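Local coordinates for Endonuclease/exonuclease/phosphatase (Beutenbergia cavernae DSM 12333, PDB 4RUW), which is of unknown function but belongs to the endonuclease/exonuclease/phosphatase family, joining a zinc-bearing DNase I-like domain to an Ig-like beta-sandwich domain, at residues S202-A207 and E211-Q216; A281-P286 and V311-R316; R380-N385 and L391-D396. All coordinates share one frame; numbering follows the deposited sequence.

Contact 1 of 3, residues S202-A207 and E211-Q216; sequences STPGSA and EDQKEQ
Gln216 and Gln213 reach out from helix 207-222 to hold Ser202 in the loop that leads into that helix. Strand 192-200, this helix and the parallel strand 230-233 form a beta-alpha-beta crossover of the DNase I-like domain.

Side-chain amides carry most of the contact. Gln216 grips Ser202 with both polar atoms of its amide. Its OE1 accepts from Ser202 N at 3.0 Å, nearly straight at 174°, on a lone pair in the carbonyl plane. Its NE2 donates to Ser202 OG at 2.9 Å. Ser202 OG stands beside its own backbone N (chi1 -68°), which lets one amide meet both atoms. Gln216 NE2 also bonds Pro167 O. Together these bonds fix the rotation of the buried amide. Gln213 NE2 donates to Ser202 O at 2.9 Å, tilted 29° from the carbonyl plane. Asn237 O is its second acceptor.

Van der Waals contact is slight: the ring of Pro204, the centre of an inverse gamma turn, lies against the Gln213 amide, with Pro204 CB 3.7 Å from Gln213 OE1.

Backbone and charge interactions hold the helix start. Ser206 is the N-cap, and its OG bonds Leu209 N. Ala207 O then accepts from Glu211 N at 3.0 Å. The Glu211 carboxylate is shared: Gln250 NE2 bonds OE2, and Lys214 NZ forms a salt bridge with Glu211 OE1 at 3.1 Å, on its syn side.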
# COMPACT_ATOMS: atom_id res chain seq x y z
N SER A 202 -10.22 5.37 6.80
CA SER A 202 -11.59 5.00 7.11
C SER A 202 -12.07 3.86 6.21
O SER A 202 -11.58 3.68 5.10
CB SER A 202 -12.52 6.18 6.91
OG SER A 202 -12.29 7.20 7.86
N THR A 203 -13.06 3.13 6.70
CA THR A 203 -13.75 2.13 5.90
C THR A 203 -14.69 2.83 4.92
O THR A 203 -15.18 3.92 5.20
CB THR A 203 -14.59 1.20 6.78
OG1 THR A 203 -15.61 1.97 7.43
CG2 THR A 203 -13.71 0.52 7.81
N PRO A 204 -14.96 2.20 3.76
CA PRO A 204 -15.84 2.84 2.78
C PRO A 204 -17.30 2.50 3.07
O PRO A 204 -18.00 1.96 2.21
CB PRO A 204 -15.39 2.22 1.46
CG PRO A 204 -14.96 0.84 1.86
CD PRO A 204 -14.36 0.96 3.24
N GLY A 205 -17.77 2.83 4.26
CA GLY A 205 -19.08 2.39 4.72
C GLY A 205 -20.26 3.17 4.18
O GLY A 205 -21.41 2.77 4.38
N SER A 206 -20.00 4.29 3.51
CA SER A 206 -21.04 5.18 3.03
C SER A 206 -20.40 6.20 2.10
O SER A 206 -19.17 6.30 2.05
CB SER A 206 -21.67 5.93 4.20
OG SER A 206 -20.70 6.80 4.78
N ALA A 207 -21.22 6.99 1.41
CA ALA A 207 -20.69 8.03 0.54
C ALA A 207 -19.83 9.03 1.31
O ALA A 207 -18.75 9.39 0.85
CB ALA A 207 -21.82 8.72 -0.21
N GLU A 211 -15.80 9.96 0.82
CA GLU A 211 -15.29 11.33 0.71
C GLU A 211 -14.19 11.58 1.74
O GLU A 211 -13.20 12.25 1.46
CB GLU A 211 -16.41 12.36 0.81
CG GLU A 211 -17.42 12.29 -0.33
CD GLU A 211 -16.78 12.42 -1.72
OE1 GLU A 211 -15.75 13.12 -1.87
OE2 GLU A 211 -17.32 11.83 -2.68
N ASP A 212 -14.35 11.03 2.94
CA ASP A 212 -13.28 11.12 3.93
C ASP A 212 -12.04 10.33 3.51
O ASP A 212 -10.93 10.83 3.68
CB ASP A 212 -13.75 10.68 5.32
CG ASP A 212 -14.65 11.71 5.97
OD1 ASP A 212 -14.63 12.89 5.55
OD2 ASP A 212 -15.37 11.34 6.92
N GLN A 213 -12.20 9.12 2.97
CA GLN A 213 -11.05 8.37 2.46
C GLN A 213 -10.25 9.23 1.49
O GLN A 213 -9.01 9.27 1.57
CB GLN A 213 -11.49 7.11 1.72
CG GLN A 213 -12.10 6.02 2.57
CD GLN A 213 -12.39 4.78 1.75
OE1 GLN A 213 -12.91 4.89 0.64
NE2 GLN A 213 -12.04 3.61 2.27
N LYS A 214 -10.94 9.91 0.59
CA LYS A 214 -10.26 10.76 -0.39
C LYS A 214 -9.48 11.89 0.28
O LYS A 214 -8.33 12.17 -0.08
CB LYS A 214 -11.27 11.33 -1.38
CG LYS A 214 -11.79 10.30 -2.36
CD LYS A 214 -13.08 10.74 -3.04
CE LYS A 214 -12.91 12.02 -3.80
NZ LYS A 214 -14.20 12.43 -4.45
N GLU A 215 -10.10 12.57 1.24
CA GLU A 215 -9.40 13.66 1.91
C GLU A 215 -8.23 13.17 2.75
O GLU A 215 -7.16 13.80 2.79
CB GLU A 215 -10.36 14.47 2.76
CG GLU A 215 -11.42 15.19 1.93
CD GLU A 215 -11.98 16.40 2.62
OE1 GLU A 215 -12.37 16.29 3.80
OE2 GLU A 215 -12.03 17.48 1.98
N GLN A 216 -8.40 12.02 3.40
CA GLN A 216 -7.31 11.41 4.16
C GLN A 216 -6.16 11.05 3.24
O GLN A 216 -5.00 11.34 3.54
CB GLN A 216 -7.83 10.16 4.88
CG GLN A 216 -8.88 10.46 5.92
CD GLN A 216 -9.58 9.22 6.45
OE1 GLN A 216 -9.39 8.10 5.96
NE2 GLN A 216 -10.40 9.43 7.47
O HOH W 1 -18.59 9.40 -2.07

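Contact 2 of 3, residues A281-P286 and V311-R316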
# COMPACT_ATOMS: atom_id res chain seq x y z
N ALA A 281 -10.84 -14.06 5.68
CA ALA A 281 -11.99 -14.84 5.25
C ALA A 281 -12.14 -14.93 3.73
O ALA A 281 -12.84 -15.81 3.23
CB ALA A 281 -13.26 -14.28 5.88
N SER A 282 -11.50 -14.03 3.00
CA SER A 282 -11.58 -14.05 1.54
C SER A 282 -10.53 -14.95 0.89
O SER A 282 -10.66 -15.31 -0.27
CB SER A 282 -11.45 -12.64 0.98
OG SER A 282 -12.61 -11.87 1.25
N TYR A 283 -9.48 -15.29 1.64
CA TYR A 283 -8.39 -16.05 1.05
C TYR A 283 -8.87 -17.43 0.64
O TYR A 283 -9.53 -18.12 1.41
CB TYR A 283 -7.20 -16.15 2.01
CG TYR A 283 -5.97 -16.66 1.30
CD1 TYR A 283 -5.19 -15.80 0.52
CD2 TYR A 283 -5.61 -18.00 1.35
CE1 TYR A 283 -4.09 -16.26 -0.16
CE2 TYR A 283 -4.51 -18.47 0.67
CZ TYR A 283 -3.74 -17.58 -0.08
OH TYR A 283 -2.64 -18.04 -0.77
N GLY A 284 -8.55 -17.82 -0.59
CA GLY A 284 -8.91 -19.14 -1.09
C GLY A 284 -10.29 -19.23 -1.72
O GLY A 284 -10.68 -20.32 -2.14
N ARG A 285 -11.02 -18.12 -1.79
CA ARG A 285 -12.35 -18.10 -2.41
C ARG A 285 -12.29 -17.46 -3.79
O ARG A 285 -12.12 -16.25 -3.91
CB ARG A 285 -13.34 -17.35 -1.52
CG ARG A 285 -13.53 -17.94 -0.12
CD ARG A 285 -14.68 -17.28 0.62
NE ARG A 285 -15.95 -17.59 -0.03
CZ ARG A 285 -17.14 -17.20 0.42
NH1 ARG A 285 -17.24 -16.48 1.53
NH2 ARG A 285 -18.24 -17.54 -0.25
N PRO A 286 -12.43 -18.27 -4.85
CA PRO A 286 -12.34 -17.68 -6.19
C PRO A 286 -13.55 -16.83 -6.58
O PRO A 286 -13.46 -16.00 -7.49
CB PRO A 286 -12.24 -18.91 -7.11
CG PRO A 286 -12.82 -20.03 -6.33
CD PRO A 286 -12.50 -19.74 -4.89
N VAL A 311 1.41 -13.20 0.99
CA VAL A 311 0.60 -13.01 2.17
C VAL A 311 1.04 -14.04 3.21
O VAL A 311 1.46 -15.15 2.87
CB VAL A 311 -0.93 -13.11 1.90
CG1 VAL A 311 -1.40 -11.89 1.10
CG2 VAL A 311 -1.30 -14.42 1.21
N SER A 312 0.99 -13.67 4.48
CA SER A 312 1.46 -14.58 5.51
C SER A 312 0.42 -15.63 5.82
O SER A 312 -0.71 -15.30 6.20
CB SER A 312 1.83 -13.82 6.77
OG SER A 312 2.41 -14.71 7.70
N LEU A 313 0.81 -16.89 5.67
CA LEU A 313 -0.06 -18.02 5.98
C LEU A 313 0.57 -18.90 7.07
O LEU A 313 0.17 -20.05 7.26
CB LEU A 313 -0.37 -18.83 4.72
CG LEU A 313 -1.05 -18.05 3.59
CD1 LEU A 313 -1.20 -18.94 2.36
CD2 LEU A 313 -2.40 -17.52 4.02
N VAL A 314 1.53 -18.34 7.80
CA VAL A 314 2.11 -19.02 8.96
C VAL A 314 1.03 -19.40 9.98
O VAL A 314 1.01 -20.51 10.52
CB VAL A 314 3.20 -18.12 9.63
CG1 VAL A 314 3.76 -18.78 10.87
CG2 VAL A 314 4.32 -17.82 8.64
N ASP A 315 0.12 -18.47 10.24
CA ASP A 315 -0.97 -18.68 11.19
C ASP A 315 -2.09 -17.77 10.73
O ASP A 315 -2.33 -16.71 11.31
CB ASP A 315 -0.52 -18.30 12.60
CG ASP A 315 -1.44 -18.82 13.69
OD1 ASP A 315 -2.47 -19.46 13.39
OD2 ASP A 315 -1.11 -18.60 14.87
N ARG A 316 -2.75 -18.16 9.64
CA ARG A 316 -3.65 -17.25 8.95
C ARG A 316 -4.82 -16.77 9.81
O ARG A 316 -5.32 -15.66 9.61
CB ARG A 316 -4.16 -17.87 7.64
CG ARG A 316 -5.21 -18.94 7.82
CD ARG A 316 -5.45 -19.70 6.52
NE ARG A 316 -4.27 -20.48 6.15
CZ ARG A 316 -4.10 -21.07 4.97
NH1 ARG A 316 -5.02 -20.95 4.03
NH2 ARG A 316 -3.00 -21.77 4.74
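The Tyr283 ring touches Val311, Leu313 and Arg316. Tyr283 belongs to a type II beta turn from Ser282 to Arg285, in the loop before strand 296-300 of one six-stranded sheet of the DNase I-like domain. Val311 ends strand 304-311, an outermost strand of the domain's other six-stranded sheet; Leu313 and Arg316 lie in the loop after it. The contact therefore joins a loop leading to a strand of one sheet to the end of an edge strand of the other and the loop after it.

The Tyr283 CB points toward residues 311-316. CG lies anti to the backbone N (chi1 -167°), which carries the ring out among the three partners. Low on the ring, the two sides differ. CD2 lies 4.0 Å from Arg316 NH1. The guanidinium stands almost upright to the ring, with the planes 82° apart. Val311 CG2 approaches CD1 instead. The same methyl comes closer one atom further out, 3.6 Å from Tyr283 CE1.

On the other side, Tyr283 CE2 touches Leu313 CD1 at 3.7 Å. The second methyl of this leucine, Leu313 CD2, sits over one ring face, 4.2 Å from the Tyr283 centroid and 16° off the normal. This is a CH-pi contact. That methyl also lies over the centre of the Arg316 guanidinium, 4.0 Å above its plane. Leu313 thus fills the angle between the two flat groups.

At the tip, Tyr283 OH lies 3.6 Å from Leu313 CD1. It also makes a weak hydrogen bond to a bound glycerol, probably from the crystallisation liquor.

No hydrogen bond joins the two segments. Van der Waals packing, including the CH-pi contact, holds them and sets no strict direction between them.

Contact 3 of 3, residues R380-N385 and L391-D396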
# COMPACT_ATOMS: atom_id res chain seq x y z
N ARG A 380 -1.54 0.48 -23.06
CA ARG A 380 -0.29 0.37 -23.79
C ARG A 380 0.56 1.61 -23.55
O ARG A 380 0.06 2.73 -23.61
CB ARG A 380 -0.56 0.18 -25.28
CG ARG A 380 0.68 0.17 -26.16
CD ARG A 380 0.32 -0.33 -27.55
NE ARG A 380 -0.22 -1.69 -27.47
CZ ARG A 380 -1.12 -2.19 -28.31
NH1 ARG A 380 -1.60 -1.45 -29.30
NH2 ARG A 380 -1.55 -3.44 -28.14
N ALA A 381 1.83 1.39 -23.24
CA ALA A 381 2.78 2.47 -23.07
C ALA A 381 3.80 2.42 -24.19
O ALA A 381 4.31 1.34 -24.53
CB ALA A 381 3.48 2.35 -21.74
N VAL A 382 4.08 3.58 -24.77
CA VAL A 382 5.10 3.67 -25.80
C VAL A 382 6.09 4.77 -25.46
O VAL A 382 5.70 5.93 -25.25
CB VAL A 382 4.47 3.95 -27.19
CG1 VAL A 382 5.54 3.88 -28.28
CG2 VAL A 382 3.35 2.96 -27.50
N LEU A 383 7.36 4.42 -25.37
CA LEU A 383 8.43 5.37 -25.29
C LEU A 383 8.84 5.74 -26.72
O LEU A 383 9.11 4.88 -27.51
CB LEU A 383 9.60 4.77 -24.51
CG LEU A 383 10.83 5.62 -24.29
CD1 LEU A 383 10.55 6.88 -23.50
CD2 LEU A 383 11.98 4.84 -23.67
N ARG A 384 8.75 7.03 -27.04
CA ARG A 384 9.01 7.51 -28.39
C ARG A 384 10.15 8.52 -28.38
O ARG A 384 10.35 9.23 -27.40
CB ARG A 384 7.76 8.19 -28.96
CG ARG A 384 6.56 7.28 -29.08
CD ARG A 384 5.39 7.99 -29.74
NE ARG A 384 4.21 7.13 -29.80
CZ ARG A 384 4.02 6.19 -30.72
NH1 ARG A 384 4.92 5.99 -31.67
NH2 ARG A 384 2.93 5.44 -30.69
N ASN A 385 10.90 8.58 -29.48
CA ASN A 385 11.90 9.63 -29.64
C ASN A 385 11.24 10.94 -30.07
O ASN A 385 10.02 11.00 -30.24
CB ASN A 385 13.03 9.22 -30.60
CG ASN A 385 12.54 8.96 -32.03
OD1 ASN A 385 11.48 9.42 -32.44
ND2 ASN A 385 13.34 8.21 -32.78
N LEU A 391 10.37 3.50 -29.46
CA LEU A 391 11.62 2.91 -28.99
C LEU A 391 11.34 1.61 -28.24
O LEU A 391 12.11 0.66 -28.34
CB LEU A 391 12.36 3.89 -28.08
CG LEU A 391 12.75 5.21 -28.75
CD1 LEU A 391 13.39 6.15 -27.74
CD2 LEU A 391 13.69 4.96 -29.92
N ARG A 392 10.25 1.58 -27.48
CA ARG A 392 9.80 0.36 -26.82
C ARG A 392 8.34 0.52 -26.47
O ARG A 392 7.88 1.61 -26.14
CB ARG A 392 10.62 0.06 -25.57
CG ARG A 392 10.28 -1.28 -24.93
CD ARG A 392 11.27 -1.68 -23.86
NE ARG A 392 12.59 -1.96 -24.42
CZ ARG A 392 13.04 -3.18 -24.70
NH1 ARG A 392 12.27 -4.24 -24.48
NH2 ARG A 392 14.26 -3.34 -25.20
N THR A 393 7.61 -0.59 -26.56
CA THR A 393 6.19 -0.65 -26.26
C THR A 393 5.96 -1.71 -25.20
O THR A 393 6.50 -2.82 -25.30
CB THR A 393 5.40 -1.01 -27.53
OG1 THR A 393 5.63 -0.00 -28.53
CG2 THR A 393 3.91 -1.10 -27.24
N VAL A 394 5.20 -1.37 -24.16
CA VAL A 394 4.87 -2.32 -23.10
C VAL A 394 3.37 -2.25 -22.87
O VAL A 394 2.80 -1.17 -22.73
CB VAL A 394 5.65 -2.01 -21.81
CG1 VAL A 394 5.24 -2.96 -20.69
CG2 VAL A 394 7.16 -2.09 -22.06
N THR A 395 2.72 -3.42 -22.85
CA THR A 395 1.27 -3.47 -22.79
C THR A 395 0.80 -4.32 -21.61
O THR A 395 1.42 -5.33 -21.28
CB THR A 395 0.70 -4.06 -24.11
OG1 THR A 395 1.18 -3.29 -25.21
CG2 THR A 395 -0.83 -4.03 -24.11
N ASP A 396 -0.29 -3.89 -20.97
CA ASP A 396 -0.93 -4.69 -19.94
C ASP A 396 -2.38 -4.95 -20.32
O ASP A 396 -3.14 -4.02 -20.61
CB ASP A 396 -0.86 -3.98 -18.60
CG ASP A 396 -1.20 -4.89 -17.44
OD1 ASP A 396 -0.72 -6.04 -17.42
OD2 ASP A 396 -1.94 -4.48 -16.53
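Ala381 and Val394 pair at the tight part of this contact. Ala381 N donates to Val394 O at 2.8 Å, and Val394 N returns a bond to Ala381 O at 2.9 Å. Both bonds are close to straight. The two side chains lie on the same face as Leu383, and all three are buried. Ala381 and Val394 touch Leu363 and Val365 of strand 360-367. Leu383 touches Trp409 of strand 405-410.

These contacts place the segments in the Ig-like domain. Strands 378-384 and 390-396 form an antiparallel beta hairpin, whose inner face packs on the opposing sheet of the sandwich. Strand 390-396 is at the edge of its own sheet. Near the turn the ladder is broken by a classic beta bulge, in which Leu391 and Arg392 both face Leu383. Leu383 N bonds Arg392 O at 3.0 Å. Leu383 O accepts from Leu391 N at 2.7 Å, but only weakly from Arg392 N at 3.5 Å.

The face bearing Arg380, Thr393 and Thr395 is looser and nearer solvent. Arg380 runs across both threonines. Its CG, anti to the backbone N (chi1 176°), comes to 3.6 Å from Thr393 CG2. The bend at chi3 (-61°) then turns NE to Thr395, at the edge of the guanidinium: Arg380 NE donates to Thr395 OG1 at 3.1 Å, nearly in the guanidinium plane. Val382 shares this face but is buried. The Arg384 guanidinium, paired with Glu420, lies over Val382 CG1. At the bulge, exposed Leu391 reaches past the end of the first strand, with Leu391 CD1 3.9 Å from Asn385 N.

How the contacts relate
The three contacts follow one another along the chain and none touches another. Contacts 1 and 2 both belong to the DNase I-like domain. Their centres are 26 Å apart and their nearest atoms about 13 Å apart. Contact 1 fixes a loop to the helix of one crossover, whereas contact 2 joins a loop beside one sheet to the end of an edge strand of the other and its following loop. Contact 3 lies in the Ig-like domain, with its centre 35 Å from that of contact 1 and 36 Å from that of contact 2. The zinc ion is bound by His98, Asp100, His107 and His137, none of which belongs to these segments. The glycerol lies beside contact 2.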